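Local coordinates for sporozoite-specific SAG protein (Toxoplasma gondii, PDB 2WNK), which is a sporozoite-stage surface antigen related to SAG2, and probably takes part in host-cell attachment or immune recognition as other SRS proteins do, at residues V96-Q101 and V123-K128; D140-L145 and K230-V235; V189-R194 and V207-Q212. All blocks are in the same frame, centred on the assembly; numbering follows the deposited sequence.

Contact 1: V96-Q101 and V123-K128; sequences VFFLCQ and VHILVK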
loop_
_atom_site.group_PDB
_atom_site.type_symbol
_atom_site.label_atom_id
_atom_site.label_comp_id
_atom_site.label_asym_id
_atom_site.label_seq_id
_atom_site.Cartn_x
_atom_site.Cartn_y
_atom_site.Cartn_z
ATOM N N VAL A 96 -0.063 2.277 14.795
ATOM C CA VAL A 96 -1.058 1.937 15.789
ATOM C C VAL A 96 -0.677 0.624 16.498
ATOM O O VAL A 96 0.046 -0.197 15.952
ATOM C CB VAL A 96 -2.504 1.867 15.246
ATOM C CG1 VAL A 96 -2.915 3.257 14.657
ATOM C CG2 VAL A 96 -2.662 0.793 14.181
ATOM N N PHE A 97 -1.209 0.437 17.687
ATOM C CA PHE A 97 -0.863 -0.715 18.527
ATOM C C PHE A 97 -2.083 -1.327 19.127
ATOM O O PHE A 97 -3.097 -0.639 19.406
ATOM C CB PHE A 97 0.051 -0.270 19.693
ATOM C CG PHE A 97 1.339 0.346 19.267
ATOM C CD1 PHE A 97 2.447 -0.456 19.085
ATOM C CD2 PHE A 97 1.435 1.716 19.022
ATOM C CE1 PHE A 97 3.657 0.102 18.705
ATOM C CE2 PHE A 97 2.644 2.278 18.651
ATOM C CZ PHE A 97 3.741 1.478 18.490
ATOM N N PHE A 98 -1.990 -2.654 19.368
ATOM C CA PHE A 98 -2.954 -3.326 20.210
ATOM C C PHE A 98 -2.247 -4.249 21.187
ATOM O O PHE A 98 -1.052 -4.575 20.990
ATOM C CB PHE A 98 -3.878 -4.203 19.339
ATOM C CG PHE A 98 -4.577 -3.418 18.258
ATOM C CD1 PHE A 98 -5.729 -2.686 18.563
ATOM C CD2 PHE A 98 -4.057 -3.374 16.967
ATOM C CE1 PHE A 98 -6.404 -1.945 17.604
ATOM C CE2 PHE A 98 -4.709 -2.620 15.986
ATOM C CZ PHE A 98 -5.881 -1.902 16.311
ATOM N N LEU A 99 -2.969 -4.687 22.227
ATOM C CA LEU A 99 -2.499 -5.805 23.020
ATOM C C LEU A 99 -3.487 -6.956 22.965
ATOM O O LEU A 99 -4.708 -6.730 22.960
ATOM C CB LEU A 99 -2.379 -5.389 24.491
ATOM C CG LEU A 99 -1.212 -4.409 24.671
ATOM C CD1 LEU A 99 -1.277 -3.716 26.033
ATOM C CD2 LEU A 99 0.139 -5.140 24.495
ATOM N N CYS A 100 -2.960 -8.178 23.040
ATOM C CA CYS A 100 -3.766 -9.367 23.242
ATOM C C CYS A 100 -3.504 -9.751 24.698
ATOM O O CYS A 100 -2.338 -9.902 25.094
ATOM C CB CYS A 100 -3.283 -10.493 22.325
ATOM S SG CYS A 100 -3.531 -10.202 20.520
ATOM N N GLN A 101 -4.563 -9.856 25.462
ATOM C CA GLN A 101 -4.469 -10.081 26.888
ATOM C C GLN A 101 -5.476 -11.093 27.360
ATOM O O GLN A 101 -6.392 -11.373 26.684
ATOM C CB GLN A 101 -4.681 -8.775 27.649
ATOM C CG GLN A 101 -6.027 -8.233 27.701
ATOM C CD GLN A 101 -6.119 -6.817 28.270
ATOM O OE1 GLN A 101 -7.181 -6.324 28.564
ATOM N NE2 GLN A 101 -5.021 -6.183 28.380
ATOM N N VAL A 123 0.752 -6.062 19.264
ATOM C CA VAL A 123 0.578 -6.007 17.818
ATOM C C VAL A 123 0.871 -4.593 17.386
ATOM O O VAL A 123 0.234 -3.654 17.888
ATOM C CB VAL A 123 -0.860 -6.306 17.442
ATOM C CG1 VAL A 123 -1.063 -6.097 15.912
ATOM C CG2 VAL A 123 -1.188 -7.738 17.814
ATOM N N HIS A 124 1.878 -4.433 16.533
ATOM C CA HIS A 124 2.281 -3.122 16.061
ATOM C C HIS A 124 1.974 -3.073 14.562
ATOM O O HIS A 124 2.488 -3.915 13.804
ATOM C CB HIS A 124 3.761 -2.934 16.264
ATOM C CG HIS A 124 4.288 -1.688 15.631
ATOM N ND1 HIS A 124 5.484 -1.654 14.952
ATOM C CD2 HIS A 124 3.757 -0.446 15.522
ATOM C CE1 HIS A 124 5.685 -0.436 14.476
ATOM N NE2 HIS A 124 4.653 0.317 14.810
ATOM N N ILE A 125 1.153 -2.114 14.151
ATOM C CA ILE A 125 0.861 -1.952 12.727
ATOM C C ILE A 125 1.439 -0.617 12.281
ATOM O O ILE A 125 1.032 0.441 12.791
ATOM C CB ILE A 125 -0.633 -2.028 12.411
ATOM C CG1 ILE A 125 -1.214 -3.380 12.882
ATOM C CG2 ILE A 125 -0.826 -1.803 10.903
ATOM C CD1 ILE A 125 -2.757 -3.452 12.902
ATOM N N LEU A 126 2.414 -0.693 11.378
ATOM C CA LEU A 126 3.031 0.489 10.765
ATOM C C LEU A 126 2.279 0.833 9.472
ATOM O O LEU A 126 2.173 0.006 8.575
ATOM C CB LEU A 126 4.499 0.220 10.451
ATOM C CG LEU A 126 5.182 1.461 9.844
ATOM C CD1 LEU A 126 5.180 2.606 10.819
ATOM C CD2 LEU A 126 6.588 1.192 9.310
ATOM N N VAL A 127 1.744 2.040 9.388
ATOM C CA VAL A 127 0.994 2.437 8.209
ATOM C C VAL A 127 1.822 3.480 7.437
ATOM O O VAL A 127 2.182 4.533 7.973
ATOM C CB VAL A 127 -0.378 2.991 8.592
ATOM C CG1 VAL A 127 -1.162 3.364 7.348
ATOM C CG2 VAL A 127 -1.167 1.953 9.421
ATOM N N LYS A 128 2.150 3.169 6.190
ATOM C CA LYS A 128 3.022 4.053 5.400
ATOM C C LYS A 128 2.254 5.270 4.902
ATOM O O LYS A 128 1.014 5.235 4.833
ATOM C CB LYS A 128 3.592 3.292 4.200
ATOM C CG LYS A 128 4.465 2.093 4.575
ATOM C CD LYS A 128 5.904 2.537 4.757
ATOM C CE LYS A 128 6.823 1.424 5.243
ATOM N NZ LYS A 128 7.282 0.570 4.108
#

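Contact 2: D140-L145 and K230-V235; sequences DHTLEL and KVLVTV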
loop_
_atom_site.group_PDB
_atom_site.type_symbol
_atom_site.label_atom_id
_atom_site.label_comp_id
_atom_site.label_asym_id
_atom_site.label_seq_id
_atom_site.Cartn_x
_atom_site.Cartn_y
_atom_site.Cartn_z
ATOM N N ASP A 140 -10.087 0.006 -18.038
ATOM C CA ASP A 140 -10.131 0.684 -19.351
ATOM C C ASP A 140 -10.106 2.213 -19.304
ATOM O O ASP A 140 -10.601 2.899 -20.218
ATOM C CB ASP A 140 -11.295 0.156 -20.166
ATOM C CG ASP A 140 -11.135 -1.322 -20.469
ATOM O OD1 ASP A 140 -9.997 -1.707 -20.827
ATOM O OD2 ASP A 140 -12.118 -2.075 -20.328
ATOM N N HIS A 141 -9.499 2.723 -18.238
ATOM C CA HIS A 141 -9.277 4.142 -18.049
ATOM C C HIS A 141 -7.834 4.452 -18.480
ATOM O O HIS A 141 -6.995 3.566 -18.432
ATOM C CB HIS A 141 -9.526 4.465 -16.569
ATOM C CG HIS A 141 -9.255 5.889 -16.230
ATOM N ND1 HIS A 141 -8.129 6.292 -15.545
ATOM C CD2 HIS A 141 -9.919 7.013 -16.559
ATOM C CE1 HIS A 141 -8.136 7.610 -15.437
ATOM N NE2 HIS A 141 -9.205 8.071 -16.055
ATOM N N THR A 142 -7.556 5.678 -18.952
ATOM C CA THR A 142 -6.180 6.108 -19.239
ATOM C C THR A 142 -5.792 7.340 -18.430
ATOM O O THR A 142 -6.487 8.377 -18.459
ATOM C CB THR A 142 -6.000 6.457 -20.689
ATOM O OG1 THR A 142 -6.486 5.359 -21.452
ATOM C CG2 THR A 142 -4.487 6.687 -21.049
ATOM N N LEU A 143 -4.760 7.170 -17.625
ATOM C CA LEU A 143 -4.088 8.270 -16.910
ATOM C C LEU A 143 -3.004 8.844 -17.824
ATOM O O LEU A 143 -2.074 8.138 -18.227
ATOM C CB LEU A 143 -3.439 7.747 -15.613
ATOM C CG LEU A 143 -2.501 8.653 -14.827
ATOM C CD1 LEU A 143 -3.240 9.929 -14.416
ATOM C CD2 LEU A 143 -2.042 7.890 -13.600
ATOM N N GLU A 144 -3.111 10.110 -18.214
ATOM C CA GLU A 144 -2.059 10.693 -19.090
ATOM C C GLU A 144 -1.072 11.511 -18.287
ATOM O O GLU A 144 -1.435 12.399 -17.489
ATOM C CB GLU A 144 -2.689 11.537 -20.214
ATOM C CG GLU A 144 -3.824 10.722 -20.875
ATOM C CD GLU A 144 -4.561 11.430 -21.986
ATOM O OE1 GLU A 144 -4.076 11.370 -23.118
ATOM O OE2 GLU A 144 -5.660 11.996 -21.739
ATOM N N LEU A 145 0.198 11.209 -18.518
ATOM C CA LEU A 145 1.295 11.917 -17.833
ATOM C C LEU A 145 2.212 12.502 -18.896
ATOM O O LEU A 145 2.180 12.075 -20.057
ATOM C CB LEU A 145 2.148 10.959 -16.990
ATOM C CG LEU A 145 1.399 10.206 -15.893
ATOM C CD1 LEU A 145 2.355 9.281 -15.098
ATOM C CD2 LEU A 145 0.702 11.202 -14.991
ATOM N N LYS A 230 -4.611 2.027 -17.907
ATOM C CA LYS A 230 -3.468 2.346 -18.774
ATOM C C LYS A 230 -2.850 3.658 -18.299
ATOM O O LYS A 230 -3.519 4.629 -18.035
ATOM C CB LYS A 230 -4.003 2.522 -20.199
ATOM C CG LYS A 230 -4.399 1.189 -20.866
ATOM C CD LYS A 230 -4.904 1.428 -22.302
ATOM C CE LYS A 230 -5.592 0.163 -22.862
ATOM N NZ LYS A 230 -6.509 0.454 -24.014
ATOM N N VAL A 231 -1.526 3.727 -18.306
ATOM C CA VAL A 231 -0.810 4.951 -17.984
ATOM C C VAL A 231 0.018 5.283 -19.216
ATOM O O VAL A 231 0.951 4.571 -19.635
ATOM C CB VAL A 231 0.126 4.765 -16.752
ATOM C CG1 VAL A 231 0.775 6.073 -16.382
ATOM C CG2 VAL A 231 -0.745 4.223 -15.573
ATOM N N LEU A 232 -0.305 6.419 -19.807
ATOM C CA LEU A 232 0.323 6.791 -21.077
ATOM C C LEU A 232 1.145 8.051 -20.831
ATOM O O LEU A 232 0.594 9.108 -20.513
ATOM C CB LEU A 232 -0.811 7.037 -22.096
ATOM C CG LEU A 232 -0.486 7.194 -23.567
ATOM C CD1 LEU A 232 0.362 6.011 -24.121
ATOM C CD2 LEU A 232 -1.804 7.303 -24.337
ATOM N N VAL A 233 2.447 7.928 -21.037
ATOM C CA VAL A 233 3.354 9.054 -20.808
ATOM C C VAL A 233 3.843 9.587 -22.145
ATOM O O VAL A 233 4.534 8.896 -22.897
ATOM C CB VAL A 233 4.548 8.642 -20.012
ATOM C CG1 VAL A 233 5.369 9.866 -19.577
ATOM C CG2 VAL A 233 4.154 7.772 -18.837
ATOM N N THR A 234 3.582 10.870 -22.406
ATOM C CA THR A 234 4.131 11.523 -23.583
ATOM C C THR A 234 5.466 12.175 -23.225
ATOM O O THR A 234 5.539 12.950 -22.257
ATOM C CB THR A 234 3.159 12.553 -24.172
ATOM O OG1 THR A 234 1.942 11.876 -24.547
ATOM C CG2 THR A 234 3.783 13.235 -25.402
ATOM N N VAL A 235 6.519 11.848 -23.974
ATOM C CA VAL A 235 7.845 12.372 -23.684
ATOM C C VAL A 235 8.241 13.347 -24.784
ATOM O O VAL A 235 8.281 12.999 -25.969
ATOM C CB VAL A 235 8.922 11.268 -23.629
ATOM C CG1 VAL A 235 10.294 11.853 -23.300
ATOM C CG2 VAL A 235 8.577 10.211 -22.573
#

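Contact 3: V189-R194 and V207-Q212; sequences VPHASR and VTDLPQ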
loop_
_atom_site.group_PDB
_atom_site.type_symbol
_atom_site.label_atom_id
_atom_site.label_comp_id
_atom_site.label_asym_id
_atom_site.label_seq_id
_atom_site.Cartn_x
_atom_site.Cartn_y
_atom_site.Cartn_z
ATOM N N VAL A 189 13.458 5.782 -25.555
ATOM C CA VAL A 189 14.050 6.915 -24.849
ATOM C C VAL A 189 15.324 6.453 -24.219
ATOM O O VAL A 189 15.343 5.915 -23.126
ATOM C CB VAL A 189 13.102 7.525 -23.795
ATOM C CG1 VAL A 189 13.708 8.822 -23.208
ATOM C CG2 VAL A 189 11.704 7.866 -24.376
ATOM N N PRO A 190 16.428 6.591 -24.967
ATOM C CA PRO A 190 17.776 6.203 -24.532
ATOM C C PRO A 190 18.044 6.782 -23.153
ATOM O O PRO A 190 17.681 7.936 -22.892
ATOM C CB PRO A 190 18.628 6.825 -25.590
ATOM C CG PRO A 190 17.776 6.582 -26.846
ATOM C CD PRO A 190 16.397 7.001 -26.371
ATOM N N HIS A 191 18.540 5.934 -22.260
ATOM C CA HIS A 191 19.040 6.338 -20.924
ATOM C C HIS A 191 17.919 6.523 -19.901
ATOM O O HIS A 191 18.168 6.815 -18.723
ATOM C CB HIS A 191 19.953 7.598 -20.954
ATOM C CG HIS A 191 20.876 7.699 -22.133
ATOM N ND1 HIS A 191 21.866 6.779 -22.395
ATOM C CD2 HIS A 191 20.968 8.636 -23.110
ATOM C CE1 HIS A 191 22.538 7.155 -23.469
ATOM N NE2 HIS A 191 22.001 8.275 -23.928
ATOM N N ALA A 192 16.675 6.362 -20.334
ATOM C CA ALA A 192 15.557 6.382 -19.413
ATOM C C ALA A 192 15.499 5.106 -18.570
ATOM O O ALA A 192 16.029 4.057 -18.956
ATOM C CB ALA A 192 14.259 6.570 -20.130
ATOM N N SER A 193 14.820 5.208 -17.443
ATOM C CA SER A 193 14.639 4.044 -16.538
ATOM C C SER A 193 13.343 4.106 -15.781
ATOM O O SER A 193 12.811 5.163 -15.507
ATOM C CB SER A 193 15.817 3.907 -15.537
ATOM O OG SER A 193 15.990 5.081 -14.762
ATOM N N ARG A 194 12.837 2.922 -15.435
ATOM C CA ARG A 194 11.633 2.793 -14.646
ATOM C C ARG A 194 12.018 2.125 -13.334
ATOM O O ARG A 194 12.801 1.162 -13.344
ATOM C CB ARG A 194 10.580 1.941 -15.409
ATOM C CG ARG A 194 9.218 1.976 -14.826
ATOM C CD ARG A 194 9.025 0.798 -13.915
ATOM N NE ARG A 194 8.602 -0.375 -14.629
ATOM C CZ ARG A 194 8.455 -1.564 -14.047
ATOM N NH1 ARG A 194 8.752 -1.736 -12.762
ATOM N NH2 ARG A 194 8.040 -2.594 -14.747
ATOM N N VAL A 207 13.958 10.228 -16.879
ATOM C CA VAL A 207 14.649 10.478 -18.113
ATOM C C VAL A 207 15.883 11.318 -17.858
ATOM O O VAL A 207 15.884 12.146 -17.003
ATOM C CB VAL A 207 13.782 11.163 -19.217
ATOM C CG1 VAL A 207 12.496 10.436 -19.467
ATOM C CG2 VAL A 207 13.632 12.598 -18.975
ATOM N N THR A 208 16.924 11.080 -18.629
ATOM C CA THR A 208 18.002 12.031 -18.660
ATOM C C THR A 208 17.921 12.990 -19.844
ATOM O O THR A 208 17.371 14.020 -19.738
ATOM C CB THR A 208 19.391 11.377 -18.554
ATOM O OG1 THR A 208 19.685 10.599 -19.707
ATOM C CG2 THR A 208 19.418 10.503 -17.366
ATOM N N ASP A 209 18.338 12.545 -21.023
ATOM C CA ASP A 209 18.243 13.404 -22.165
ATOM C C ASP A 209 16.871 13.136 -22.742
ATOM O O ASP A 209 16.431 12.013 -22.736
ATOM C CB ASP A 209 19.265 13.046 -23.230
ATOM C CG ASP A 209 20.684 13.335 -22.811
ATOM O OD1 ASP A 209 20.957 14.278 -22.140
ATOM O OD2 ASP A 209 21.528 12.585 -23.207
ATOM N N LEU A 210 16.252 14.173 -23.277
ATOM C CA LEU A 210 15.037 13.959 -24.049
ATOM C C LEU A 210 15.370 13.297 -25.376
ATOM O O LEU A 210 16.469 13.480 -25.917
ATOM C CB LEU A 210 14.307 15.296 -24.267
ATOM C CG LEU A 210 13.721 15.927 -22.989
ATOM C CD1 LEU A 210 13.255 17.346 -23.280
ATOM C CD2 LEU A 210 12.637 15.071 -22.377
ATOM N N PRO A 211 14.409 12.530 -25.938
ATOM C CA PRO A 211 14.622 11.834 -27.227
ATOM C C PRO A 211 14.578 12.790 -28.413
ATOM O O PRO A 211 14.045 13.889 -28.266
ATOM C CB PRO A 211 13.446 10.830 -27.257
ATOM C CG PRO A 211 12.336 11.595 -26.541
ATOM C CD PRO A 211 13.069 12.315 -25.385
ATOM N N GLN A 212 15.189 12.394 -29.547
ATOM C CA GLN A 212 15.176 13.164 -30.794
ATOM C C GLN A 212 13.775 13.487 -31.311
ATOM O O GLN A 212 13.525 14.576 -31.816
ATOM C CB GLN A 212 15.880 12.385 -31.866
ATOM C CG GLN A 212 17.366 12.256 -31.573
ATOM C CD GLN A 212 18.197 12.135 -32.834
ATOM O OE1 GLN A 212 19.109 11.305 -32.919
ATOM N NE2 GLN A 212 17.885 12.962 -33.834
HETATM O O HOH W 1 16.499 9.630 -21.052
HETATM O O HOH W 2 16.768 9.958 -24.665
#

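Contact 1: V96-Q101 and V123-K128
Val123 O takes the amide N-H of Phe98 at 2.9 Å, in the plane of its carbonyl, and is approached as well by the CA-H of Phe97, with CA 3.2 Å away. Val123 N returns a bond to Phe98 O, closing the ring of a hydrogen-bonded antiparallel pair. Val96 and Ile125 form the next such pair, and Ile125 N meets Val96 O at 2.9 Å in a nearly straight bond. Between them sits the non-hydrogen-bonded pair Phe97 and His124, whose side chains lie side by side and point the same way. Their rings are near parallel, 16° apart, but slid so far that they barely overlap; the closest approach is Phe97 CE1 to His124 CD2, 3.2 Å. Phe97 has CG anti to its carbonyl carbon (chi1 -60°) and His124 has CG anti to its backbone N (chi1 172°), which leans the two rings together. His124 NE2 is hydrogen-bonded to Ser95 OG, which ties the imidazole to the partner strand. On the other face Val96, Phe98, Val123 and Ile125 are buried. Ile125 CD1 comes in plane at the edge of the Phe98 ring, 3.7 Å from CE2, while Val96 CG2 rests 3.9 Å from Ile125 CB. Cys100 SG, disulfide-bonded to Cys28, lies near Val123 CG2. Strands 94-101 and 121-127 are the two inner strands of a mixed sheet in the first SRS domain; four backbone bonds set their register, while one face is hydrocarbon and buried and the other carries a partly exposed aromatic pair.

Contact 2: D140-L145 and K230-V235
Five backbone hydrogen bonds join Thr142-Leu145 and the preceding His141 to strand 230-235 in a parallel ladder. Lys230 N gives its hydrogen to His141 O at 2.9 Å, and Lys230 O in turn receives Leu143 N. The pattern repeats one step on, where Leu143 O accepts Leu232 N and Leu232 O accepts Leu145 N; the last rung, Thr234 N to Leu145 O, is 3.0 Å long. Carbonyls of the ladder also receive CA-H...O contacts, as from Val233 CA, 3.3 Å from Leu145 O. Next come the side chains. Leu145 has CG anti to its carbonyl carbon (chi1 -60°) and leans obliquely back toward the start of the partner strand, setting CD1 3.8 Å from Val231 CG1. Its CB stays by Val233 CG2, 4.2 Å off, so one leucine spans two valines. Leu143 CD2 touches Val231 CG1 more loosely, at 4.4 Å. On the other face, the methyl CG2 of Thr142 lies 3.8 Å from Leu232 CB, again a diagonal meeting, and Lys230 CB lies beside His141 O, 3.6 Å away, before its extended chain leads off. Strand 142-147 is an outermost strand of its four-stranded sheet, and strand 228-235 lies between it and antiparallel strand 215-222. The face bearing Leu143, Leu145 and Val231 packs on Phe156 of strand 152-158, part of the opposing sheet of the second SRS domain, while Leu232 touches Cys218 and Asp177.

Contact 3: V189-R194 and V207-Q212
His191 and Thr208 meet with their side chains crossing at about a right angle, Thr208 OG1 lying 3.3 Å from His191 CB. The hydroxyl is placed there by a chi1 of 67°, which sets OG1 between the backbone N and the carbonyl carbon of Thr208. Farther out, the imidazole and the carboxylate of Asp209 stand almost perpendicular, their planes 85° apart. His191 CD2 and Asp209 OD2 are 4.0 Å from each other, a proximity without a hydrogen bond. Pro190 CB covers part of one face of the imidazole, toward its rim. Beneath this polar fringe Val189 points CG1 into a small apolar group: the methyl is 4.2 Å from Pro211 CD, obliquely across it, and 4.3 Å from Val207 CG1, which also meets Ala192 CB. Val189 to Ala192 form a type II beta turn, closed by Ala192 N to Val189 O, with His191 at its positive-phi position. The turn presents Pro190 O to two waters. One donates to Pro190 O at 2.8 Å and to Asp209 O, and accepts Thr208 N at 2.9 Å; the other donates to both carbonyls. Val189 also packs on Leu217, anchoring the apolar group to the neighbouring sheet. With no direct hydrogen bond between the segments, this end of the second SRS domain is joined by loose apolar packing and by waters that link Pro190 O to Asp209 O, two acceptors that cannot bond each other directly, one water also taking up Thr208 N.

How the contacts relate
Contact 1 belongs to the first SRS domain, contacts 2 and 3 to the second, on the other side of the chain's centre. The centre of contact 1 is about 38 Å from that of contact 2 and about 43 Å from that of contact 3, and the nearest atoms are still about 19 and 17 Å apart. Contacts 2 and 3 do touch: Val235 CG1, at the end of strand 228-235, packs 3.5 Å from Pro211 CD and also meets Leu210 CD2. Along the chain, both segments of contact 3 fall between 140-145 and 230-235. Contacts 1 and 2 each join two neighbouring strands of a sheet, one antiparallel and one parallel, whereas contact 3 sets a beta turn against the loop that follows strand 202-207.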